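Local coordinates for protein aminodeoxyfutalosine deaminase (Deinococcus radiodurans, PDB 2IMR) that catalyses the zinc-dependent deamination of aminodeoxyfutalosine to futalosine, a step of menaquinone biosynthesis, and acts more weakly on adenosine and related nucleosides, at residues A[65-70]-A[77-82]; A[186-191]-A[227-232]; A[248-253]-A[257-262]; A[288-293]-A[315-320]; A[351-356]-A[360-365]. All coordinates share one frame; numbering follows the deposited sequence.

Interaction 1: A[65-70]-A[77-82]; sequences TVAAAG and RQYPHA
Strand 65-70 turns Ala67 and Ala68 toward Tyr79, while the backbones stay well apart, the nearest CA atoms being those of Ala68 and Gln78 at 9.6 Å. One aromatic side chain spans this gap. The phenol end of Tyr79 comes to rest against two neighbouring methyl groups. Its OH is 3.8 Å from CB of Ala67 and 4.0 Å from CB of Ala68. The ring carbons follow a little further off, with CE1 of Tyr79 4.4 Å from CB of Ala68. Both methyls meet the ring obliquely. A classic beta bulge explains why two consecutive residues can serve one partner: Ala67 and Ala68 both lie opposite Val60, and the near-helical backbone of Ala67 breaks the usual alternation of a strand. Helix 72-78 has ended by Tyr79, whose backbone is no longer helical. Its CG stands anti to the carbonyl carbon (chi1 -55°), which sends the ring out toward the strand. Tyr79 also opens a type I turn that runs to Ala82, closed by a weak bond from Ala82 N to Tyr79 O. The contact is small, near the surface, and free of hydrogen bonds between the segments. It fastens the end of the helix to an outermost strand of the small mixed sheet. Strand 57-62 lies alongside, with Val60 touching both Ala67 and Tyr79, and Pro38 of strand 38-43 packs on the tyrosine too.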
# COMPACT_ATOMS: atom_id res chain seq x y z
N THR A 65 23.31 16.20 16.40
CA THR A 65 22.48 17.15 15.67
C THR A 65 22.88 17.30 14.21
O THR A 65 24.07 17.36 13.88
CB THR A 65 22.55 18.54 16.34
OG1 THR A 65 22.21 18.42 17.72
CG2 THR A 65 21.59 19.52 15.67
N VAL A 66 21.89 17.36 13.33
CA VAL A 66 22.15 17.52 11.90
C VAL A 66 22.62 18.95 11.62
O VAL A 66 21.94 19.91 11.98
CB VAL A 66 20.89 17.24 11.06
CG1 VAL A 66 21.19 17.46 9.60
CG2 VAL A 66 20.41 15.81 11.30
N ALA A 67 23.78 19.08 10.98
CA ALA A 67 24.30 20.41 10.66
C ALA A 67 23.76 20.83 9.31
O ALA A 67 23.38 21.98 9.10
CB ALA A 67 25.82 20.38 10.64
N ALA A 68 23.73 19.88 8.38
CA ALA A 68 23.25 20.15 7.03
C ALA A 68 22.97 18.84 6.32
O ALA A 68 23.52 17.79 6.68
CB ALA A 68 24.29 20.95 6.26
N ALA A 69 22.10 18.90 5.32
CA ALA A 69 21.75 17.72 4.55
C ALA A 69 21.52 18.13 3.11
O ALA A 69 20.74 19.04 2.83
CB ALA A 69 20.49 17.07 5.11
N GLY A 70 22.23 17.47 2.20
CA GLY A 70 22.10 17.78 0.78
C GLY A 70 23.11 17.00 -0.02
O GLY A 70 23.44 15.86 0.33
N ARG A 77 32.92 20.62 0.74
CA ARG A 77 33.42 21.96 0.49
C ARG A 77 33.06 22.90 1.64
O ARG A 77 33.76 23.87 1.90
CB ARG A 77 32.86 22.50 -0.83
N GLN A 78 31.95 22.60 2.32
CA GLN A 78 31.51 23.42 3.44
C GLN A 78 32.15 22.98 4.75
O GLN A 78 32.29 23.77 5.68
CB GLN A 78 29.99 23.35 3.57
CG GLN A 78 29.24 23.81 2.33
CD GLN A 78 27.75 23.53 2.41
OE1 GLN A 78 27.06 24.05 3.28
NE2 GLN A 78 27.26 22.68 1.51
N TYR A 79 32.53 21.70 4.81
CA TYR A 79 33.16 21.14 6.00
C TYR A 79 34.38 20.32 5.58
O TYR A 79 34.33 19.10 5.52
CB TYR A 79 32.19 20.24 6.77
CG TYR A 79 30.88 20.90 7.13
CD1 TYR A 79 29.83 21.00 6.22
CD2 TYR A 79 30.70 21.46 8.40
CE1 TYR A 79 28.63 21.63 6.55
CE2 TYR A 79 29.51 22.10 8.74
CZ TYR A 79 28.48 22.18 7.82
OH TYR A 79 27.30 22.80 8.17
N PRO A 80 35.51 21.00 5.27
CA PRO A 80 36.74 20.32 4.84
C PRO A 80 37.43 19.49 5.91
O PRO A 80 38.21 18.59 5.59
CB PRO A 80 37.61 21.48 4.35
CG PRO A 80 37.20 22.60 5.25
CD PRO A 80 35.69 22.46 5.26
N HIS A 81 37.16 19.78 7.18
CA HIS A 81 37.80 19.03 8.26
C HIS A 81 36.92 17.89 8.77
O HIS A 81 37.35 17.10 9.62
CB HIS A 81 38.15 19.98 9.41
CG HIS A 81 39.23 20.96 9.07
ND1 HIS A 81 39.15 21.81 7.98
CD2 HIS A 81 40.43 21.22 9.65
CE1 HIS A 81 40.24 22.54 7.91
NE2 HIS A 81 41.03 22.21 8.91
N ALA A 82 35.71 17.80 8.25
CA ALA A 82 34.78 16.75 8.66
C ALA A 82 35.25 15.39 8.18
O ALA A 82 35.59 15.22 7.00
CB ALA A 82 33.39 17.05 8.12

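Interaction 2: A[186-191]-A[227-232]; sequences EVFAAA and SDYAAG
Phe188 and Tyr229 bring together helices 184-199 and 220-233, two neighbours on the outside of the TIM-type barrel that follow the adjacent parallel strands 170-176 and 206-212. The tight part is an offset edge-to-face pair. The edge of Phe188 is directed at the face of Tyr229, with ring centroids 5.5 Å apart and planes at 78°. The approach is closest near the root of the tyrosine: CE1 of Phe188 lies 3.5 Å from CB of Tyr229, and that CB sits near the plane of the phenylalanine ring. In each residue CG is anti to the backbone N (chi1 172° for Phe188, 180° for Tyr229), and the two side chains extend into the gap between the helices. Leu222, Leu225 and Leu226 of the second helix also pack on Phe188, while Leu195 and the side chains of Arg192 and Glu196 touch Tyr229. Replacing Phe188 by an alanine would probably open a gap between the helices and leave the face of Tyr229 without its aromatic partner. The solvent-facing parts of the two helices are different. Ala190, Ala231 and Gly232 are exposed and make no contact across the pair. Asp228 is exposed as well, and forms a salt bridge with Arg224 of its own helix. Next to the closest approach, CZ of Phe188 is 3.7 Å from CD1 of Tyr229.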
# COMPACT_ATOMS: atom_id res chain seq x y z
N GLU A 186 -27.99 -4.29 2.79
CA GLU A 186 -27.79 -4.77 4.15
C GLU A 186 -26.32 -4.85 4.54
O GLU A 186 -25.97 -4.56 5.68
CB GLU A 186 -28.47 -6.12 4.34
CG GLU A 186 -29.99 -6.03 4.45
CD GLU A 186 -30.46 -5.10 5.57
OE1 GLU A 186 -30.15 -5.37 6.76
OE2 GLU A 186 -31.12 -4.08 5.27
N VAL A 187 -25.45 -5.23 3.61
CA VAL A 187 -24.03 -5.30 3.94
C VAL A 187 -23.53 -3.89 4.22
O VAL A 187 -22.77 -3.67 5.17
CB VAL A 187 -23.21 -5.92 2.79
CG1 VAL A 187 -21.71 -5.76 3.08
CG2 VAL A 187 -23.56 -7.39 2.65
N PHE A 188 -23.95 -2.93 3.40
CA PHE A 188 -23.54 -1.54 3.59
C PHE A 188 -23.98 -1.02 4.96
O PHE A 188 -23.20 -0.40 5.68
CB PHE A 188 -24.12 -0.65 2.48
CG PHE A 188 -23.90 0.82 2.72
CD1 PHE A 188 -22.62 1.35 2.67
CD2 PHE A 188 -24.96 1.65 3.04
CE1 PHE A 188 -22.39 2.69 2.96
CE2 PHE A 188 -24.75 3.00 3.33
CZ PHE A 188 -23.46 3.52 3.29
N ALA A 189 -25.24 -1.28 5.31
CA ALA A 189 -25.78 -0.84 6.59
C ALA A 189 -24.99 -1.42 7.76
O ALA A 189 -24.72 -0.72 8.74
CB ALA A 189 -27.25 -1.25 6.69
N ALA A 190 -24.62 -2.70 7.66
CA ALA A 190 -23.86 -3.36 8.71
C ALA A 190 -22.46 -2.75 8.81
O ALA A 190 -21.93 -2.55 9.91
CB ALA A 190 -23.75 -4.86 8.42
N ALA A 191 -21.86 -2.45 7.66
CA ALA A 191 -20.54 -1.85 7.62
C ALA A 191 -20.59 -0.43 8.18
O ALA A 191 -19.72 -0.03 8.96
CB ALA A 191 -20.02 -1.83 6.18
N SER A 227 -18.17 3.78 -1.77
CA SER A 227 -17.37 4.92 -2.20
C SER A 227 -18.08 6.24 -1.94
O SER A 227 -17.45 7.21 -1.51
CB SER A 227 -16.97 4.79 -3.68
OG SER A 227 -18.08 4.61 -4.54
N ASP A 228 -19.39 6.29 -2.18
CA ASP A 228 -20.15 7.51 -1.94
C ASP A 228 -20.13 7.84 -0.45
O ASP A 228 -19.93 9.00 -0.06
CB ASP A 228 -21.61 7.37 -2.40
CG ASP A 228 -21.76 7.38 -3.91
OD1 ASP A 228 -20.76 7.65 -4.61
OD2 ASP A 228 -22.88 7.12 -4.40
N TYR A 229 -20.34 6.83 0.38
CA TYR A 229 -20.33 7.02 1.83
C TYR A 229 -18.99 7.57 2.28
O TYR A 229 -18.93 8.58 2.98
CB TYR A 229 -20.60 5.69 2.55
CG TYR A 229 -20.60 5.81 4.05
CD1 TYR A 229 -21.65 6.44 4.72
CD2 TYR A 229 -19.55 5.30 4.81
CE1 TYR A 229 -21.65 6.57 6.11
CE2 TYR A 229 -19.54 5.43 6.21
CZ TYR A 229 -20.59 6.06 6.85
OH TYR A 229 -20.59 6.18 8.21
N ALA A 230 -17.90 6.91 1.87
CA ALA A 230 -16.56 7.34 2.25
C ALA A 230 -16.24 8.75 1.76
O ALA A 230 -15.66 9.56 2.49
CB ALA A 230 -15.52 6.35 1.72
N ALA A 231 -16.59 9.03 0.51
CA ALA A 231 -16.34 10.34 -0.07
C ALA A 231 -17.07 11.42 0.73
O ALA A 231 -16.51 12.47 1.04
CB ALA A 231 -16.82 10.36 -1.52
N GLY A 232 -18.31 11.13 1.09
CA GLY A 232 -19.10 12.08 1.86
C GLY A 232 -18.65 12.26 3.29
O GLY A 232 -18.73 13.37 3.83

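Interaction 3: A[248-253]-A[257-262]; sequences LEMFRT and PLWDNR
Pro257 begins the second segment by setting its CD against the carboxylate of Glu249, 3.6 Å from OE1 and 3.8 Å from OE2. The glutamate chain is extended, and it crosses the proline at about a right angle. Leu258 comes next and points toward the helix. Its CD2 lies 4.0 Å from SD of Met250, and its CD1 is a little further from the methionine CE. Pro113 and Tyr114 of helix 113-116 pack on the same leucine. Trp259 offers Met250 its CB, 3.8 Å from the sulfur, and then leads its indole away. The sulfur stands 5.4 Å from the centroid of the six-membered ring of Trp259 and 68° off the normal, an oblique Met-aromatic contact. Met250 can serve both neighbours because its CG sits between the backbone N and the carbonyl carbon (chi1 60°), and the rest of the chain runs out straight. Arg262 folds back over the indole, with its guanidinium face over CE2 of Trp259. Its NH1 donates to Trp259 O at 2.7 Å from above the carbonyl plane, while the Arg262 backbone N reaches that oxygen from the opposite face. The Leu258 side chain lies about 8 Å from that of Glu243, the probable proton donor. No hydrogen bond joins the two segments. The contact is therefore mainly van der Waals, centred on a buried sulfur that touches both Leu258 and Trp259.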
# COMPACT_ATOMS: atom_id res chain seq x y z
N LEU A 248 -8.08 -9.13 -15.43
CA LEU A 248 -8.30 -8.32 -16.63
C LEU A 248 -9.00 -9.18 -17.68
O LEU A 248 -9.89 -8.71 -18.40
CB LEU A 248 -6.97 -7.82 -17.18
CG LEU A 248 -7.01 -7.11 -18.54
CD1 LEU A 248 -7.84 -5.84 -18.46
CD2 LEU A 248 -5.58 -6.80 -18.97
N GLU A 249 -8.61 -10.45 -17.75
CA GLU A 249 -9.20 -11.37 -18.72
C GLU A 249 -10.71 -11.55 -18.54
O GLU A 249 -11.47 -11.48 -19.52
CB GLU A 249 -8.53 -12.74 -18.65
CG GLU A 249 -8.96 -13.68 -19.77
CD GLU A 249 -8.28 -15.04 -19.71
OE1 GLU A 249 -7.19 -15.14 -19.10
OE2 GLU A 249 -8.84 -16.00 -20.28
N MET A 250 -11.17 -11.79 -17.32
CA MET A 250 -12.60 -12.00 -17.13
C MET A 250 -13.42 -10.75 -17.38
O MET A 250 -14.58 -10.84 -17.78
CB MET A 250 -12.91 -12.59 -15.75
CG MET A 250 -12.50 -11.78 -14.55
SD MET A 250 -13.06 -12.61 -13.03
CE MET A 250 -12.93 -11.26 -11.88
N PHE A 251 -12.84 -9.57 -17.16
CA PHE A 251 -13.60 -8.35 -17.44
C PHE A 251 -13.76 -8.20 -18.94
O PHE A 251 -14.69 -7.54 -19.41
CB PHE A 251 -12.91 -7.12 -16.86
CG PHE A 251 -13.33 -6.80 -15.45
CD1 PHE A 251 -12.83 -7.54 -14.38
CD2 PHE A 251 -14.28 -5.82 -15.20
CE1 PHE A 251 -13.27 -7.29 -13.08
CE2 PHE A 251 -14.73 -5.57 -13.91
CZ PHE A 251 -14.22 -6.31 -12.85
N ARG A 252 -12.87 -8.84 -19.69
CA ARG A 252 -12.91 -8.78 -21.15
C ARG A 252 -13.76 -9.88 -21.76
O ARG A 252 -14.44 -9.65 -22.76
CB ARG A 252 -11.49 -8.88 -21.71
CG ARG A 252 -10.66 -7.62 -21.58
CD ARG A 252 -9.21 -7.86 -21.98
NE ARG A 252 -8.48 -6.60 -22.13
CZ ARG A 252 -7.16 -6.50 -22.28
NH1 ARG A 252 -6.41 -7.59 -22.31
NH2 ARG A 252 -6.60 -5.31 -22.42
N THR A 253 -13.74 -11.07 -21.16
CA THR A 253 -14.47 -12.21 -21.70
C THR A 253 -15.57 -12.81 -20.82
O THR A 253 -16.41 -13.57 -21.29
CB THR A 253 -13.52 -13.36 -22.03
OG1 THR A 253 -13.06 -13.95 -20.80
CG2 THR A 253 -12.32 -12.85 -22.81
N PRO A 257 -9.21 -18.45 -16.37
CA PRO A 257 -8.72 -19.17 -15.19
C PRO A 257 -9.18 -18.70 -13.81
O PRO A 257 -9.27 -19.51 -12.89
CB PRO A 257 -7.21 -19.10 -15.35
CG PRO A 257 -7.03 -19.06 -16.83
CD PRO A 257 -8.09 -18.08 -17.25
N LEU A 258 -9.45 -17.41 -13.65
CA LEU A 258 -9.89 -16.92 -12.35
C LEU A 258 -11.36 -17.27 -12.16
O LEU A 258 -11.71 -18.10 -11.33
CB LEU A 258 -9.70 -15.40 -12.24
CG LEU A 258 -9.80 -14.76 -10.84
CD1 LEU A 258 -9.41 -13.29 -10.92
CD2 LEU A 258 -11.21 -14.90 -10.28
N TRP A 259 -12.21 -16.64 -12.96
CA TRP A 259 -13.64 -16.87 -12.87
C TRP A 259 -14.03 -18.34 -13.04
O TRP A 259 -14.80 -18.88 -12.23
CB TRP A 259 -14.38 -16.03 -13.91
CG TRP A 259 -15.87 -16.14 -13.78
CD1 TRP A 259 -16.73 -16.85 -14.57
CD2 TRP A 259 -16.67 -15.56 -12.74
NE1 TRP A 259 -18.02 -16.74 -14.09
CE2 TRP A 259 -18.01 -15.95 -12.97
CE3 TRP A 259 -16.38 -14.74 -11.64
CZ2 TRP A 259 -19.05 -15.56 -12.14
CZ3 TRP A 259 -17.42 -14.34 -10.81
CH2 TRP A 259 -18.75 -14.76 -11.07
N ASP A 260 -13.50 -18.99 -14.06
CA ASP A 260 -13.86 -20.38 -14.32
C ASP A 260 -13.37 -21.38 -13.27
O ASP A 260 -13.72 -22.56 -13.32
CB ASP A 260 -13.37 -20.81 -15.70
CG ASP A 260 -13.94 -19.95 -16.82
OD1 ASP A 260 -14.89 -19.17 -16.55
OD2 ASP A 260 -13.45 -20.06 -17.96
N ASN A 261 -12.58 -20.91 -12.31
CA ASN A 261 -12.06 -21.79 -11.26
C ASN A 261 -12.41 -21.32 -9.85
O ASN A 261 -11.82 -21.75 -8.86
CB ASN A 261 -10.54 -21.91 -11.41
CG ASN A 261 -10.13 -22.58 -12.70
OD1 ASN A 261 -9.20 -22.15 -13.38
ND2 ASN A 261 -10.84 -23.66 -13.05
N ARG A 262 -13.39 -20.42 -9.76
CA ARG A 262 -13.84 -19.88 -8.48
C ARG A 262 -14.69 -20.92 -7.76
O ARG A 262 -15.07 -21.94 -8.34
CB ARG A 262 -14.72 -18.66 -8.72
CG ARG A 262 -16.08 -19.03 -9.34
CD ARG A 262 -16.94 -17.82 -9.66
NE ARG A 262 -18.26 -18.20 -10.17
CZ ARG A 262 -18.48 -18.80 -11.34
NH1 ARG A 262 -17.47 -19.10 -12.15
NH2 ARG A 262 -19.72 -19.10 -11.71

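Interaction 4: A[288-293]-A[315-320]; sequences YLDELG and VARAGC
Asp290 and Arg317 meet at about a right angle, linking helices 285-292 and 309-318 on the outer surface of the TIM-type barrel, before and after strand 300-303. The carboxylate and guanidinium planes are 41° apart, and the pair does not form a flat two-pronged bridge. One oxygen makes the direct salt bridge: OD2 of Asp290 is 2.9 Å from NH2 of Arg317. It lies at the guanidinium edge, near its plane. The hydrogen bond within this salt bridge is weak, because the N-H points well off line, at 127°. In Arg317 the chain leaves the helix extended and then bends at chi3 (60°), which swings the guanidinium group across to the aspartate. OD2 of Asp290 has a second and stronger partner in Arg314, one turn earlier on the helix of Arg317. Two arginines thus gather round one carboxylate, whose negative charge probably eases their closeness. Leu295 touches both Asp290 and Ala318. Each helix ends just beyond the contact at a glycine with positive phi. At Gly293 this is a Schellman motif, and the bond from its N to the backbone O of Asp290 is part of that helix end. The other carboxylate oxygen works through water: the molecule donates to OD1 of Asp290 at 2.8 Å and accepts from NE of Arg317 at 2.8 Å.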
# COMPACT_ATOMS: atom_id res chain seq x y z
N TYR A 288 -14.22 -0.02 -15.65
CA TYR A 288 -15.44 -0.35 -14.92
C TYR A 288 -15.64 0.61 -13.75
O TYR A 288 -16.69 1.22 -13.61
CB TYR A 288 -15.37 -1.79 -14.41
CG TYR A 288 -16.30 -2.09 -13.26
CD1 TYR A 288 -17.68 -1.96 -13.41
CD2 TYR A 288 -15.80 -2.49 -12.02
CE1 TYR A 288 -18.55 -2.22 -12.35
CE2 TYR A 288 -16.65 -2.76 -10.96
CZ TYR A 288 -18.02 -2.62 -11.13
OH TYR A 288 -18.87 -2.88 -10.07
N LEU A 289 -14.62 0.73 -12.89
CA LEU A 289 -14.72 1.62 -11.73
C LEU A 289 -14.87 3.08 -12.12
O LEU A 289 -15.59 3.84 -11.48
CB LEU A 289 -13.48 1.47 -10.84
CG LEU A 289 -13.32 0.14 -10.12
CD1 LEU A 289 -11.97 0.12 -9.37
CD2 LEU A 289 -14.48 -0.05 -9.15
N ASP A 290 -14.16 3.48 -13.18
CA ASP A 290 -14.21 4.85 -13.63
C ASP A 290 -15.62 5.22 -14.11
O ASP A 290 -16.16 6.25 -13.71
CB ASP A 290 -13.19 5.06 -14.76
CG ASP A 290 -12.97 6.53 -15.08
OD1 ASP A 290 -12.97 7.36 -14.14
OD2 ASP A 290 -12.78 6.85 -16.27
N GLU A 291 -16.21 4.37 -14.94
CA GLU A 291 -17.55 4.65 -15.45
C GLU A 291 -18.62 4.45 -14.39
O GLU A 291 -19.72 5.00 -14.50
CB GLU A 291 -17.85 3.77 -16.67
CG GLU A 291 -16.79 3.89 -17.75
CD GLU A 291 -17.23 3.32 -19.08
OE1 GLU A 291 -18.02 2.36 -19.09
OE2 GLU A 291 -16.76 3.83 -20.12
N LEU A 292 -18.30 3.67 -13.36
CA LEU A 292 -19.24 3.44 -12.28
C LEU A 292 -19.28 4.68 -11.39
O LEU A 292 -20.20 4.84 -10.58
CB LEU A 292 -18.82 2.22 -11.45
CG LEU A 292 -19.76 1.83 -10.30
CD1 LEU A 292 -21.17 1.57 -10.84
CD2 LEU A 292 -19.22 0.58 -9.61
N GLY A 293 -18.28 5.54 -11.54
CA GLY A 293 -18.22 6.76 -10.75
C GLY A 293 -17.49 6.60 -9.44
O GLY A 293 -17.50 7.49 -8.60
N VAL A 315 -6.77 6.80 -14.38
CA VAL A 315 -6.29 6.93 -13.01
C VAL A 315 -5.68 8.31 -12.78
O VAL A 315 -5.94 8.95 -11.76
CB VAL A 315 -5.23 5.83 -12.70
CG1 VAL A 315 -4.59 6.09 -11.34
CG2 VAL A 315 -5.89 4.47 -12.72
N ALA A 316 -4.87 8.75 -13.73
CA ALA A 316 -4.23 10.05 -13.65
C ALA A 316 -5.26 11.18 -13.61
O ALA A 316 -5.15 12.11 -12.81
CB ALA A 316 -3.29 10.24 -14.83
N ARG A 317 -6.26 11.09 -14.47
CA ARG A 317 -7.32 12.09 -14.54
C ARG A 317 -8.09 12.21 -13.23
O ARG A 317 -8.42 13.32 -12.78
CB ARG A 317 -8.30 11.74 -15.67
CG ARG A 317 -9.55 12.61 -15.71
CD ARG A 317 -10.41 12.30 -16.93
NE ARG A 317 -10.87 10.92 -16.96
CZ ARG A 317 -11.67 10.43 -17.90
NH1 ARG A 317 -12.10 11.22 -18.88
NH2 ARG A 317 -12.05 9.16 -17.87
N ALA A 318 -8.36 11.07 -12.60
CA ALA A 318 -9.10 11.04 -11.35
C ALA A 318 -8.29 11.52 -10.15
O ALA A 318 -8.84 11.90 -9.13
CB ALA A 318 -9.61 9.62 -11.09
N GLY A 319 -6.96 11.49 -10.28
CA GLY A 319 -6.12 11.92 -9.19
C GLY A 319 -5.96 10.85 -8.11
O GLY A 319 -5.73 11.17 -6.95
N CYS A 320 -6.10 9.59 -8.51
CA CYS A 320 -5.96 8.47 -7.57
C CYS A 320 -4.49 8.12 -7.35
O CYS A 320 -3.68 8.19 -8.27
CB CYS A 320 -6.67 7.22 -8.11
SG CYS A 320 -8.47 7.27 -8.22
O HOH W 1 -10.96 9.30 -14.64

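Interaction 5: A[351-356]-A[360-365]; sequences LGTDSV and ETLNVR
The zinc-binding loop after barrel strand 349-351, with the ligand Asp354, folds back through Thr353 and Val356 against 360-365. The two runs lie nearly antiparallel, 153° apart. The carbonyl oxygen of Thr361 points at the side chain of Thr353, 3.1 Å from its CB. CG2 of Thr353 reaches CG2 of Val364 at 3.8 Å, and CB of Leu351 packs on the other branch of that valine. The hydroxyl of Thr353 turns between the backbone N and the carbonyl carbon (chi1 61°). From there OG1 donates to Asp354 O at 2.8 Å, in the carbonyl plane and on a lone pair, and it also bonds Asn97 ND2. Further along, CG1 of Val356 meets CG of Leu362 at 3.8 Å. A weak bond from Glu360 N to Val356 O closes the short helix between. In the second segment, Thr361 OG1 accepts from Asn363 N, an ST turn. A valine in place of Thr353 would probably leave Asp354 O without this in-plane bond and Asn97 without its hydroxyl partner. Asp354 itself points away from 360-365, toward the metal, and its OD2 bonds Ser328. Thr353 thus sits in the second shell, where its bond to Asp354 O is likely to steady the backbone carrying a zinc ligand.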
# COMPACT_ATOMS: atom_id res chain seq x y z
N LEU A 351 4.58 2.56 -1.66
CA LEU A 351 5.02 1.18 -1.52
C LEU A 351 4.40 0.46 -0.33
O LEU A 351 4.18 1.04 0.74
CB LEU A 351 6.54 1.14 -1.38
CG LEU A 351 7.35 1.30 -2.67
CD1 LEU A 351 8.78 1.67 -2.33
CD2 LEU A 351 7.30 -0.00 -3.45
N GLY A 352 4.12 -0.83 -0.53
CA GLY A 352 3.56 -1.66 0.52
C GLY A 352 4.23 -3.03 0.40
O GLY A 352 4.87 -3.31 -0.60
N THR A 353 4.09 -3.87 1.42
CA THR A 353 4.68 -5.20 1.40
C THR A 353 3.57 -6.23 1.23
O THR A 353 3.83 -7.39 0.92
CB THR A 353 5.39 -5.53 2.73
OG1 THR A 353 4.43 -5.49 3.79
CG2 THR A 353 6.50 -4.53 3.02
N ASP A 354 2.33 -5.79 1.44
CA ASP A 354 1.17 -6.68 1.39
C ASP A 354 1.35 -7.53 2.66
O ASP A 354 2.29 -7.29 3.42
CB ASP A 354 1.19 -7.56 0.14
CG ASP A 354 -0.19 -7.94 -0.33
OD1 ASP A 354 -1.16 -7.73 0.43
OD2 ASP A 354 -0.31 -8.46 -1.45
N SER A 355 0.48 -8.49 2.91
CA SER A 355 0.63 -9.33 4.11
C SER A 355 1.90 -10.17 3.95
O SER A 355 2.40 -10.33 2.84
CB SER A 355 -0.57 -10.25 4.28
OG SER A 355 -0.39 -11.45 3.55
N VAL A 356 2.42 -10.71 5.05
CA VAL A 356 3.63 -11.52 4.97
C VAL A 356 3.42 -12.85 4.26
O VAL A 356 4.39 -13.54 3.92
CB VAL A 356 4.22 -11.80 6.37
CG1 VAL A 356 4.68 -10.50 7.01
CG2 VAL A 356 3.19 -12.49 7.24
N GLU A 360 6.64 -11.69 2.26
CA GLU A 360 7.81 -12.07 3.05
C GLU A 360 7.91 -11.37 4.40
O GLU A 360 7.87 -12.03 5.45
CB GLU A 360 9.10 -11.84 2.25
CG GLU A 360 9.30 -12.79 1.09
CD GLU A 360 10.61 -12.54 0.36
OE1 GLU A 360 11.66 -12.42 1.03
OE2 GLU A 360 10.59 -12.47 -0.88
N THR A 361 8.06 -10.05 4.39
CA THR A 361 8.17 -9.27 5.63
C THR A 361 7.40 -7.96 5.54
O THR A 361 6.95 -7.56 4.48
CB THR A 361 9.63 -8.92 5.96
OG1 THR A 361 10.05 -7.83 5.11
CG2 THR A 361 10.55 -10.12 5.74
N LEU A 362 7.28 -7.28 6.69
CA LEU A 362 6.57 -6.01 6.78
C LEU A 362 7.53 -4.83 6.61
O LEU A 362 7.14 -3.67 6.81
CB LEU A 362 5.88 -5.90 8.14
CG LEU A 362 4.79 -6.94 8.42
CD1 LEU A 362 4.26 -6.78 9.84
CD2 LEU A 362 3.66 -6.77 7.41
N ASN A 363 8.76 -5.12 6.22
CA ASN A 363 9.79 -4.10 6.05
C ASN A 363 9.87 -3.54 4.63
O ASN A 363 10.44 -4.17 3.74
CB ASN A 363 11.15 -4.69 6.43
CG ASN A 363 12.23 -3.64 6.53
OD1 ASN A 363 12.02 -2.48 6.17
ND2 ASN A 363 13.41 -4.04 7.02
N VAL A 364 9.31 -2.35 4.42
CA VAL A 364 9.31 -1.71 3.10
C VAL A 364 10.71 -1.41 2.56
O VAL A 364 10.88 -1.24 1.35
CB VAL A 364 8.46 -0.41 3.12
CG1 VAL A 364 8.68 0.39 1.83
CG2 VAL A 364 7.00 -0.77 3.23
N ARG A 365 11.71 -1.33 3.43
CA ARG A 365 13.07 -1.07 2.95
C ARG A 365 13.45 -2.17 1.96
O ARG A 365 14.20 -1.94 1.00
CB ARG A 365 14.07 -1.06 4.11
CG ARG A 365 13.77 -0.03 5.19
CD ARG A 365 14.80 -0.12 6.30
NE ARG A 365 14.54 0.81 7.40
CZ ARG A 365 13.50 0.73 8.22
NH1 ARG A 365 12.59 -0.22 8.07
NH2 ARG A 365 13.37 1.61 9.20

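In the fold
Interaction 5 is the one at the metal: the Asp354 side chain lies about 3 Å from the zinc ion, beside His99 and His101. Interactions 2, 3 and 4 belong to the same barrel. Interactions 3 and 4 touch, CE2 of Phe251 packing on CD2 of Tyr288 at 3.8 Å, and the nearest atoms of interactions 2 and 4 are about 5 Å apart. Interaction 3 also approaches the active site, with the Leu258 side chain about 10 Å from that of His213, predicted to bind the substrate. Interaction 1 stands apart in the small mixed sheet, its centre 34 Å from that of interaction 5 and 58 Å from that of interaction 3.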